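Local structure of NADP-dependent 2-hydroxyacid dehydrogenase (Rhizobium etli, 4XCV) at residues V143-L148 against A157-M162; L151-V156 against K174-V179. The protein binds NADPH and probably uses it to interconvert 2-oxoacids and 2-hydroxyacids, as expected of a D-isomer-specific 2-hydroxyacid dehydrogenase. One frame throughout, in Å; residues are numbered along the deposited sequence.

Interaction 1 of 2, residues V143-L148 against A157-M162. With NDP (NADPH dihydro-nicotinamide-adenine-dinucleotide phosphate), chain B.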
ATOM      1  N   VAL A 143      11.449   7.520  -3.749  1.00  9.90           N
ATOM      2  CA  VAL A 143      10.730   7.113  -4.962  1.00  9.62           C
ATOM      3  C   VAL A 143      10.836   8.230  -5.996  1.00  9.65           C
ATOM      4  O   VAL A 143      10.494   9.394  -5.718  1.00 10.21           O
ATOM      5  CB  VAL A 143       9.246   6.800  -4.676  1.00  9.62           C
ATOM      6  CG1 VAL A 143       8.605   6.282  -5.948  1.00  9.70           C
ATOM      7  CG2 VAL A 143       9.103   5.785  -3.552  1.00 10.06           C
ATOM      8  N   GLY A 144      11.388   7.883  -7.169  1.00  9.47           N
ATOM      9  CA  GLY A 144      11.500   8.793  -8.294  1.00  9.55           C
ATOM     10  C   GLY A 144      10.430   8.492  -9.311  1.00  9.46           C
ATOM     11  O   GLY A 144      10.460   7.427  -9.940  1.00 10.14           O
ATOM     12  N   VAL A 145       9.468   9.415  -9.457  1.00  9.31           N
ATOM     13  CA  VAL A 145       8.355   9.226 -10.381  1.00  9.54           C
ATOM     14  C   VAL A 145       8.697   9.875 -11.721  1.00 10.07           C
ATOM     15  O   VAL A 145       8.950  11.076 -11.793  1.00 10.19           O
ATOM     16  CB  VAL A 145       7.054   9.776  -9.789  1.00  9.57           C
ATOM     17  CG1 VAL A 145       5.910   9.535 -10.739  1.00  9.77           C
ATOM     18  CG2 VAL A 145       6.783   9.105  -8.440  1.00  9.77           C
ATOM     19  N   MET A 146       8.663   9.080 -12.776  1.00 10.35           N
ATOM     20  CA  MET A 146       8.946   9.529 -14.142  1.00 10.92           C
ATOM     21  C   MET A 146       7.621   9.662 -14.847  1.00 10.54           C
ATOM     22  O   MET A 146       6.921   8.682 -15.140  1.00 10.82           O
ATOM     23  CB  MET A 146       9.882   8.579 -14.883  1.00 12.57           C
ATOM     24  CG  MET A 146      11.206   8.453 -14.149  1.00 13.44           C
ATOM     25  SD  MET A 146      12.459   7.423 -14.976  1.00 17.31           S
ATOM     26  CE  MET A 146      13.197   8.553 -16.063  1.00 18.92           C
ATOM     27  N   GLY A 147       7.277  10.928 -15.113  1.00 10.68           N
ATOM     28  CA  GLY A 147       5.950  11.258 -15.637  1.00 10.64           C
ATOM     29  C   GLY A 147       5.167  11.887 -14.503  1.00 10.44           C
ATOM     30  O   GLY A 147       4.913  11.245 -13.472  1.00 10.67           O
ATOM     31  N   LEU A 148       4.813  13.153 -14.673  1.00 10.38           N
ATOM     32  CA  LEU A 148       4.120  13.929 -13.666  1.00 10.24           C
ATOM     33  C   LEU A 148       2.861  14.485 -14.283  1.00 11.01           C
ATOM     34  O   LEU A 148       2.551  15.690 -14.143  1.00 12.47           O
ATOM     35  CB  LEU A 148       5.029  15.030 -13.126  1.00 10.60           C
ATOM     36  CG  LEU A 148       6.240  14.527 -12.373  1.00 10.54           C
ATOM     37  CD1 LEU A 148       7.067  15.709 -11.949  1.00 10.94           C
ATOM     38  CD2 LEU A 148       5.887  13.620 -11.178  1.00 10.71           C
ATOM     39  N   ALA A 157       1.453  12.383  -4.696  1.00 10.20           N
ATOM     40  CA  ALA A 157       0.740  12.870  -3.530  1.00 10.94           C
ATOM     41  C   ALA A 157       0.539  11.749  -2.514  1.00 10.90           C
ATOM     42  O   ALA A 157       0.739  11.944  -1.282  1.00 11.83           O
ATOM     43  CB  ALA A 157      -0.573  13.506  -3.913  1.00 11.53           C
ATOM     44  N   LYS A 158       0.147  10.575  -2.995  1.00 10.80           N
ATOM     45  CA  LYS A 158      -0.190   9.468  -2.092  1.00 10.74           C
ATOM     46  C   LYS A 158       1.045   8.789  -1.519  1.00 10.38           C
ATOM     47  O   LYS A 158       1.061   8.439  -0.321  1.00 10.71           O
ATOM     48  CB  LYS A 158      -1.147   8.524  -2.768  1.00 11.22           C
ATOM     49  CG  LYS A 158      -2.515   9.214  -2.885  1.00 12.37           C
ATOM     50  CD  LYS A 158      -3.397   8.548  -3.866  1.00 12.85           C
ATOM     51  CE  LYS A 158      -4.759   9.167  -3.802  1.00 13.02           C
ATOM     52  NZ  LYS A 158      -5.591   8.637  -4.892  1.00 13.52           N
ATOM     53  N   LEU A 159       2.100   8.686  -2.339  1.00  9.73           N
ATOM     54  CA  LEU A 159       3.371   8.188  -1.816  1.00  9.75           C
ATOM     55  C   LEU A 159       3.907   9.086  -0.702  1.00 10.40           C
ATOM     56  O   LEU A 159       4.467   8.588   0.266  1.00 10.43           O
ATOM     57  CB  LEU A 159       4.395   8.091  -2.960  1.00  9.65           C
ATOM     58  CG  LEU A 159       4.150   6.963  -3.952  1.00  9.43           C
ATOM     59  CD1 LEU A 159       4.968   7.215  -5.210  1.00 10.19           C
ATOM     60  CD2 LEU A 159       4.525   5.612  -3.363  1.00  9.74           C
ATOM     61  N   LYS A 160       3.765  10.384  -0.875  1.00 10.74           N
ATOM     62  CA  LYS A 160       4.220  11.336   0.152  1.00 12.21           C
ATOM     63  C   LYS A 160       3.468  11.145   1.435  1.00 12.13           C
ATOM     64  O   LYS A 160       4.066  11.131   2.507  1.00 12.78           O
ATOM     65  CB  LYS A 160       4.061  12.770  -0.354  1.00 14.09           C
ATOM     66  CG  LYS A 160       5.173  13.211  -1.261  1.00 16.95           C
ATOM     67  CD  LYS A 160       6.469  13.453  -0.520  1.00 20.62           C
ATOM     68  CE  LYS A 160       6.442  14.818   0.194  1.00 23.91           C
ATOM     69  NZ  LYS A 160       7.478  14.849   1.266  1.00 27.35           N
ATOM     70  N   VAL A 161       2.163  10.960   1.351  1.00 11.88           N
ATOM     71  CA  VAL A 161       1.369  10.770   2.577  1.00 12.33           C
ATOM     72  C   VAL A 161       1.804   9.475   3.293  1.00 11.60           C
ATOM     73  O   VAL A 161       1.880   9.430   4.517  1.00 12.62           O
ATOM     74  CB  VAL A 161      -0.120  10.701   2.243  1.00 13.58           C
ATOM     75  CG1 VAL A 161      -0.895  10.126   3.403  1.00 15.09           C
ATOM     76  CG2 VAL A 161      -0.644  12.098   1.871  1.00 14.84           C
ATOM     77  N   MET A 162       2.125   8.419   2.537  1.00 10.64           N
ATOM     78  CA  MET A 162       2.596   7.212   3.170  1.00 10.82           C
ATOM     79  C   MET A 162       3.958   7.357   3.827  1.00 11.00           C
ATOM     80  O   MET A 162       4.319   6.502   4.621  1.00 11.29           O
ATOM     81  CB  MET A 162       2.609   6.059   2.138  1.00 10.96           C
ATOM     82  CG  MET A 162       1.226   5.580   1.716  1.00 11.18           C
ATOM     83  SD  MET A 162       0.101   5.217   3.087  1.00 12.03           S
ATOM     84  CE  MET A 162       1.035   3.953   3.951  1.00 12.17           C
TER
HETATM   85  PA  NDP B 401      -0.049  12.616 -19.142  1.00 10.13           P
HETATM   86  O1A NDP B 401      -1.002  13.346 -18.247  1.00 10.59           O
HETATM   87  O2A NDP B 401       0.004  12.926 -20.624  1.00 11.81           O
HETATM   88  O5B NDP B 401       1.408  12.806 -18.510  1.00  9.86           O
HETATM   89  C5B NDP B 401       2.549  12.339 -19.237  1.00 10.21           C
HETATM   90  C4B NDP B 401       3.772  12.725 -18.440  1.00  9.66           C
HETATM   91  O4B NDP B 401       4.908  12.152 -19.082  1.00  9.81           O
HETATM   92  C3B NDP B 401       3.970  14.221 -18.383  1.00  9.27           C
HETATM   93  O3B NDP B 401       4.491  14.607 -17.095  1.00  9.61           O
HETATM   94  C2B NDP B 401       5.001  14.414 -19.463  1.00  9.45           C
HETATM   95  O2B NDP B 401       5.855  15.580 -19.302  1.00 10.19           O
HETATM   96  C1B NDP B 401       5.853  13.158 -19.289  1.00  9.23           C
HETATM   97  N9A NDP B 401       6.674  12.849 -20.461  1.00  9.95           N
HETATM   98  C8A NDP B 401       6.199  12.582 -21.694  1.00 10.27           C
HETATM   99  N7A NDP B 401       7.253  12.445 -22.556  1.00 10.85           N
HETATM  100  C5A NDP B 401       8.383  12.679 -21.823  1.00 10.80           C
HETATM  101  C6A NDP B 401       9.738  12.755 -22.142  1.00 11.96           C
HETATM  102  N6A NDP B 401      10.179  12.497 -23.374  1.00 14.36           N
HETATM  103  N1A NDP B 401      10.599  13.045 -21.159  1.00 12.10           N
HETATM  104  C2A NDP B 401      10.166  13.274 -19.901  1.00 11.26           C
HETATM  105  N3A NDP B 401       8.878  13.232 -19.520  1.00 10.68           N
HETATM  106  C4A NDP B 401       8.022  12.923 -20.518  1.00 10.42           C
HETATM  107  O3  NDP B 401      -0.282  11.029 -19.023  1.00 10.10           O
HETATM  108  PN  NDP B 401      -0.948  10.182 -17.830  1.00 10.01           P
HETATM  109  O1N NDP B 401      -0.235  10.557 -16.574  1.00  9.85           O
HETATM  110  O2N NDP B 401      -2.394  10.333 -17.822  1.00 11.10           O
HETATM  111  O5D NDP B 401      -0.626   8.711 -18.299  1.00 10.24           O
HETATM  112  C5D NDP B 401       0.726   8.300 -18.549  1.00 10.87           C
HETATM  113  C4D NDP B 401       0.655   7.006 -19.369  1.00 11.16           C
HETATM  114  O4D NDP B 401       0.189   5.937 -18.557  1.00 10.95           O
HETATM  115  C3D NDP B 401      -0.309   7.018 -20.522  1.00 12.09           C
HETATM  116  O3D NDP B 401       0.272   7.627 -21.689  1.00 14.52           O
HETATM  117  C2D NDP B 401      -0.642   5.551 -20.735  1.00 12.13           C
HETATM  118  O2D NDP B 401       0.225   5.004 -21.757  1.00 16.05           O
HETATM  119  C1D NDP B 401      -0.272   4.900 -19.434  1.00 10.88           C
HETATM  120  N1N NDP B 401      -1.360   4.218 -18.727  1.00 10.24           N
HETATM  121  C2N NDP B 401      -1.214   2.918 -18.315  1.00 11.17           C
HETATM  122  C3N NDP B 401      -2.237   2.234 -17.752  1.00 12.05           C
HETATM  123  C7N NDP B 401      -2.101   0.884 -17.272  1.00 14.49           C
HETATM  124  O7N NDP B 401      -3.161   0.232 -17.118  1.00 21.82           O
HETATM  125  N7N NDP B 401      -0.942   0.328 -16.968  1.00 12.74           N
HETATM  126  C4N NDP B 401      -3.527   2.913 -17.496  1.00 11.78           C
HETATM  127  C5N NDP B 401      -3.548   4.295 -17.941  1.00 11.23           C
HETATM  128  C6N NDP B 401      -2.557   4.912 -18.544  1.00 11.02           C
HETATM  129  P2B NDP B 401       5.190  17.058 -19.253  1.00 10.69           P
HETATM  130  O1X NDP B 401       6.347  17.999 -19.347  1.00 12.16           O
HETATM  131  O2X NDP B 401       4.251  17.126 -20.446  1.00 12.34           O
HETATM  132  O3X NDP B 401       4.415  17.139 -18.003  1.00 12.18           O
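Val143 and Val145 meet Leu159 where helix 150-162 packs on strand 142-146, the first strand and helix of a beta-alpha-beta unit completed by strand 165-169, as in a Rossmann-type nucleotide-binding domain. Leu159 is the one helix residue of 157-162 that touches the strand segment, and its side chain can be followed outward. CB points at the strand, but Leu159 CB is still 5.3 Å from Val143 CG2, too far to touch. CG, anti to the carbonyl carbon (chi1 -72°), also only carries the chain onward. With chi2 at 164° the CD1 branch is nearly extended from CA, and this methyl does the touching: it lies 3.8 Å from Val143 CG1 and 4.2 Å from Val145 CG2. CD2 stays 4.6 Å from Val143 CG2, its nearest atom across the contact.

The two valines receive CD1 differently. Val143 crosses Leu159 at about a right angle, presenting the methyl that is anti to its backbone N, whereas Val145 comes tip to tip with the branch beside its own N. The small buried area, 97 Å², fits a contact carried by a single leucine methyl. Val166 of strand 165-169 and Val108 and Cys111 of helix 100-116 also pack on Leu159.

Beyond the strand the chain turns into what is probably the glycine-rich GxGxxG loop. Gly147 could not readily carry a CB, which at its backbone angles would be driven against the carbonyl O of Met146. Its CA passes 3.7 Å from O4B of NADPH, in the ribose on the adenine side. The next residue donates to that sugar: Leu148 N is hydrogen-bonded to NADPH O3B at 2.8 Å, with an N-H...O angle of 150°.

Interaction 2 of 2, residues L151-V156 against K174-V179. With NDP (NADPH dihydro-nicotinamide-adenine-dinucleotide phosphate), chain B.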
ATOM      1  N   LEU A 151      -1.555  10.763 -13.933  1.00 10.06           N
ATOM      2  CA  LEU A 151      -1.252   9.629 -13.086  1.00  9.78           C
ATOM      3  C   LEU A 151      -0.090   9.934 -12.148  1.00  9.42           C
ATOM      4  O   LEU A 151      -0.191   9.692 -10.954  1.00  9.35           O
ATOM      5  CB  LEU A 151      -0.975   8.385 -13.933  1.00 10.20           C
ATOM      6  CG  LEU A 151      -2.115   7.939 -14.789  1.00 10.83           C
ATOM      7  CD1 LEU A 151      -1.723   6.689 -15.583  1.00 11.02           C
ATOM      8  CD2 LEU A 151      -3.414   7.718 -14.014  1.00 11.16           C
ATOM      9  N   GLY A 152       0.992  10.512 -12.643  1.00  9.47           N
ATOM     10  CA  GLY A 152       2.134  10.717 -11.786  1.00  9.38           C
ATOM     11  C   GLY A 152       1.869  11.684 -10.675  1.00  9.87           C
ATOM     12  O   GLY A 152       2.384  11.488  -9.575  1.00 10.27           O
ATOM     13  N   GLN A 153       1.107  12.734 -10.907  0.50 10.11           N
ATOM     14  CA  GLN A 153       0.877  13.665  -9.810  0.50 10.65           C
ATOM     15  C   GLN A 153       0.018  13.089  -8.707  0.50 10.48           C
ATOM     16  O   GLN A 153       0.183  13.453  -7.544  0.50 10.27           O
ATOM     17  CB  GLN A 153       0.328  14.980 -10.321  0.50 11.55           C
ATOM     18  CG  GLN A 153       1.346  15.755 -11.131  0.50 12.26           C
ATOM     19  CD  GLN A 153       0.772  17.056 -11.650  0.50 13.95           C
ATOM     20  OE1 GLN A 153       0.828  17.362 -12.860  0.50 17.06           O
ATOM     21  NE2 GLN A 153       0.255  17.837 -10.748  0.50 14.33           N
ATOM     22  N   ASP A 154      -0.914  12.190  -9.037  1.00 10.33           N
ATOM     23  CA  ASP A 154      -1.661  11.525  -7.998  1.00 10.47           C
ATOM     24  C   ASP A 154      -0.823  10.543  -7.204  1.00 10.16           C
ATOM     25  O   ASP A 154      -0.927  10.467  -5.978  1.00 11.07           O
ATOM     26  CB  ASP A 154      -2.894  10.843  -8.593  1.00 10.99           C
ATOM     27  CG  ASP A 154      -3.928  10.524  -7.539  1.00 11.84           C
ATOM     28  OD1 ASP A 154      -4.523  11.502  -7.000  1.00 15.02           O
ATOM     29  OD2 ASP A 154      -4.221   9.375  -7.205  1.00 12.23           O
ATOM     30  N   ALA A 155       0.027   9.787  -7.895  1.00  9.96           N
ATOM     31  CA  ALA A 155       0.930   8.853  -7.225  1.00  9.99           C
ATOM     32  C   ALA A 155       1.853   9.570  -6.298  1.00  9.86           C
ATOM     33  O   ALA A 155       2.094   9.121  -5.162  1.00 10.11           O
ATOM     34  CB  ALA A 155       1.676   8.025  -8.268  1.00 10.33           C
ATOM     35  N   VAL A 156       2.457  10.662  -6.756  1.00  9.57           N
ATOM     36  CA  VAL A 156       3.352  11.442  -5.890  1.00  9.91           C
ATOM     37  C   VAL A 156       2.657  11.829  -4.602  1.00 10.43           C
ATOM     38  O   VAL A 156       3.235  11.682  -3.524  1.00 10.26           O
ATOM     39  CB  VAL A 156       3.869  12.686  -6.629  1.00 10.27           C
ATOM     40  CG1 VAL A 156       4.449  13.747  -5.661  1.00 10.66           C
ATOM     41  CG2 VAL A 156       4.880  12.323  -7.708  1.00 10.47           C
ATOM     42  N   LYS A 174       7.963  20.425 -13.280  1.00 15.59           N
ATOM     43  CA  LYS A 174       6.750  20.838 -12.536  1.00 17.94           C
ATOM     44  C   LYS A 174       7.107  21.553 -11.256  1.00 19.85           C
ATOM     45  O   LYS A 174       8.236  21.448 -10.709  1.00 22.87           O
ATOM     46  CB  LYS A 174       5.933  19.625 -12.158  1.00 19.37           C
ATOM     47  CG  LYS A 174       5.514  18.855 -13.327  1.00 19.62           C
ATOM     48  CD  LYS A 174       4.508  19.594 -14.182  1.00 20.87           C
ATOM     49  CE  LYS A 174       4.269  18.845 -15.475  1.00 21.93           C
ATOM     50  NZ  LYS A 174       5.233  19.341 -16.522  1.00 20.34           N
ATOM     51  N   THR A 175       6.175  22.307 -10.712  1.00 19.50           N
ATOM     52  CA  THR A 175       6.345  22.776  -9.370  1.00 20.84           C
ATOM     53  C   THR A 175       5.341  22.002  -8.493  1.00 20.90           C
ATOM     54  O   THR A 175       4.138  22.057  -8.715  1.00 22.80           O
ATOM     55  CB  THR A 175       6.157  24.308  -9.287  1.00 23.20           C
ATOM     56  OG1 THR A 175       7.124  24.945 -10.135  1.00 24.99           O
ATOM     57  CG2 THR A 175       6.369  24.800  -7.897  1.00 25.70           C
ATOM     58  N   ILE A 176       5.861  21.263  -7.528  1.00 19.39           N
ATOM     59  CA  ILE A 176       5.021  20.442  -6.613  1.00 18.61           C
ATOM     60  C   ILE A 176       5.597  20.692  -5.225  1.00 19.56           C
ATOM     61  O   ILE A 176       6.742  20.356  -4.956  1.00 19.01           O
ATOM     62  CB  ILE A 176       5.088  18.918  -6.939  1.00 17.35           C
ATOM     63  CG1 ILE A 176       4.600  18.618  -8.366  1.00 17.60           C
ATOM     64  CG2 ILE A 176       4.290  18.131  -5.877  1.00 16.94           C
ATOM     65  CD1 ILE A 176       4.739  17.189  -8.805  1.00 17.47           C
ATOM     66  N   GLU A 177       4.800  21.243  -4.296  1.00 22.58           N
ATOM     67  CA  GLU A 177       5.328  21.497  -2.945  1.00 25.12           C
ATOM     68  C   GLU A 177       5.826  20.276  -2.230  1.00 23.72           C
ATOM     69  O   GLU A 177       5.159  19.251  -2.205  1.00 23.21           O
ATOM     70  CB  GLU A 177       4.259  22.201  -2.091  1.00 30.26           C
ATOM     71  CG  GLU A 177       4.790  22.721  -0.742  1.00 35.18           C
ATOM     72  CD  GLU A 177       5.451  24.098  -0.819  1.00 41.09           C
ATOM     73  OE1 GLU A 177       6.065  24.448  -1.859  1.00 46.81           O
ATOM     74  OE2 GLU A 177       5.354  24.854   0.183  1.00 50.45           O
ATOM     75  N   GLY A 178       7.022  20.350  -1.644  1.00 22.46           N
ATOM     76  CA  GLY A 178       7.599  19.221  -0.924  1.00 22.34           C
ATOM     77  C   GLY A 178       8.256  18.132  -1.716  1.00 20.96           C
ATOM     78  O   GLY A 178       8.658  17.108  -1.161  1.00 22.85           O
ATOM     79  N   VAL A 179       8.328  18.326  -3.043  1.00 19.91           N
ATOM     80  CA  VAL A 179       8.824  17.330  -3.939  1.00 17.93           C
ATOM     81  C   VAL A 179       9.809  17.997  -4.870  1.00 16.64           C
ATOM     82  O   VAL A 179       9.451  18.908  -5.608  1.00 18.50           O
ATOM     83  CB  VAL A 179       7.658  16.719  -4.753  1.00 16.64           C
ATOM     84  CG1 VAL A 179       8.153  15.732  -5.766  1.00 15.13           C
ATOM     85  CG2 VAL A 179       6.649  16.052  -3.814  1.00 17.27           C
TER
HETATM   86  PA  NDP B 401      -0.049  12.616 -19.142  1.00 10.13           P
HETATM   87  O1A NDP B 401      -1.002  13.346 -18.247  1.00 10.59           O
HETATM   88  O2A NDP B 401       0.004  12.926 -20.624  1.00 11.81           O
HETATM   89  O5B NDP B 401       1.408  12.806 -18.510  1.00  9.86           O
HETATM   90  C5B NDP B 401       2.549  12.339 -19.237  1.00 10.21           C
HETATM   91  C4B NDP B 401       3.772  12.725 -18.440  1.00  9.66           C
HETATM   92  O4B NDP B 401       4.908  12.152 -19.082  1.00  9.81           O
HETATM   93  C3B NDP B 401       3.970  14.221 -18.383  1.00  9.27           C
HETATM   94  O3B NDP B 401       4.491  14.607 -17.095  1.00  9.61           O
HETATM   95  C2B NDP B 401       5.001  14.414 -19.463  1.00  9.45           C
HETATM   96  O2B NDP B 401       5.855  15.580 -19.302  1.00 10.19           O
HETATM   97  C1B NDP B 401       5.853  13.158 -19.289  1.00  9.23           C
HETATM   98  N9A NDP B 401       6.674  12.849 -20.461  1.00  9.95           N
HETATM   99  C8A NDP B 401       6.199  12.582 -21.694  1.00 10.27           C
HETATM  100  N7A NDP B 401       7.253  12.445 -22.556  1.00 10.85           N
HETATM  101  C5A NDP B 401       8.383  12.679 -21.823  1.00 10.80           C
HETATM  102  C6A NDP B 401       9.738  12.755 -22.142  1.00 11.96           C
HETATM  103  N6A NDP B 401      10.179  12.497 -23.374  1.00 14.36           N
HETATM  104  N1A NDP B 401      10.599  13.045 -21.159  1.00 12.10           N
HETATM  105  C2A NDP B 401      10.166  13.274 -19.901  1.00 11.26           C
HETATM  106  N3A NDP B 401       8.878  13.232 -19.520  1.00 10.68           N
HETATM  107  C4A NDP B 401       8.022  12.923 -20.518  1.00 10.42           C
HETATM  108  O3  NDP B 401      -0.282  11.029 -19.023  1.00 10.10           O
HETATM  109  PN  NDP B 401      -0.948  10.182 -17.830  1.00 10.01           P
HETATM  110  O1N NDP B 401      -0.235  10.557 -16.574  1.00  9.85           O
HETATM  111  O2N NDP B 401      -2.394  10.333 -17.822  1.00 11.10           O
HETATM  112  O5D NDP B 401      -0.626   8.711 -18.299  1.00 10.24           O
HETATM  113  C5D NDP B 401       0.726   8.300 -18.549  1.00 10.87           C
HETATM  114  C4D NDP B 401       0.655   7.006 -19.369  1.00 11.16           C
HETATM  115  O4D NDP B 401       0.189   5.937 -18.557  1.00 10.95           O
HETATM  116  C3D NDP B 401      -0.309   7.018 -20.522  1.00 12.09           C
HETATM  117  O3D NDP B 401       0.272   7.627 -21.689  1.00 14.52           O
HETATM  118  C2D NDP B 401      -0.642   5.551 -20.735  1.00 12.13           C
HETATM  119  O2D NDP B 401       0.225   5.004 -21.757  1.00 16.05           O
HETATM  120  C1D NDP B 401      -0.272   4.900 -19.434  1.00 10.88           C
HETATM  121  N1N NDP B 401      -1.360   4.218 -18.727  1.00 10.24           N
HETATM  122  C2N NDP B 401      -1.214   2.918 -18.315  1.00 11.17           C
HETATM  123  C3N NDP B 401      -2.237   2.234 -17.752  1.00 12.05           C
HETATM  124  C7N NDP B 401      -2.101   0.884 -17.272  1.00 14.49           C
HETATM  125  O7N NDP B 401      -3.161   0.232 -17.118  1.00 21.82           O
HETATM  126  N7N NDP B 401      -0.942   0.328 -16.968  1.00 12.74           N
HETATM  127  C4N NDP B 401      -3.527   2.913 -17.496  1.00 11.78           C
HETATM  128  C5N NDP B 401      -3.548   4.295 -17.941  1.00 11.23           C
HETATM  129  C6N NDP B 401      -2.557   4.912 -18.544  1.00 11.02           C
HETATM  130  P2B NDP B 401       5.190  17.058 -19.253  1.00 10.69           P
HETATM  131  O1X NDP B 401       6.347  17.999 -19.347  1.00 12.16           O
HETATM  132  O2X NDP B 401       4.251  17.126 -20.446  1.00 12.34           O
HETATM  133  O3X NDP B 401       4.415  17.139 -18.003  1.00 12.18           O
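Val156 and Val179 reach toward each other tip to tip, with Val156 CG1 and Val179 CG2 3.7 Å apart. The two methyls are different branches: CG1 of Val156 is anti to its backbone N (chi1 163°), while CG2 of Val179 lies beside its own N. The same Val156 CG1 also faces Ile176 CG2, more loosely at 4.4 Å, so one methyl looks onto both ends of the type II beta turn from Ile176 to Val179. That turn is closed by the bond from Val179 N to Ile176 O, with Gly178 taking the positive phi.

Polar contacts lie toward the cofactor, in a Rossmann-type nucleotide site. Leu151 N, in the first turn of helix 150-162, donates to NADPH O1N at 3.0 Å and 165°, a nearly straight bond that the helix dipole would probably reinforce. Leu151 CD1 lies over the nicotinamide ring face, 3.6 Å from NADPH C6N, and equally near O5D. An alanine in place of Leu151 would keep the amide but lose CD1, and would probably leave a gap over C6N and beside O5D, holding that end of the cofactor less firmly. Lys174, bent at chi2 and chi4, brings NZ to 2.8 Å from NADPH O3X, with a weak second bond to O1X. This grip on the 2'-phosphate is consistent with use of NADP, and the carbonyl of Thr172 also accepts from NZ.

Helix 150-162 touches several elements here: Thr100 and Met103 of helix 100-116 pack on Leu151 and Val107 on Ala155, while Val156 faces the loop joining strand 165-169 to edge strand 180-182, where Thr181 OG1 bonds Lys174 O.

In the fold
Interactions 1 and 2 have their centres about 6 Å apart and share helix 150-162. Along the chain their segments alternate: 143-148, 151-156, 157-162, then 174-179. The second half of the helix thus packs back on strand 142-146, while its first half meets the loop between strands 165-169 and 180-182 of the same seven-stranded parallel sheet. Their side chains touch, since Val145 CG2 lies 3.8 Å from Val156 CG2, and Leu148 CD1 is as close to Lys174 CG. Both contacts also reach NADPH, consistent with packing that places the strand end, helix start and loop around ribose, diphosphate and 2'-phosphate.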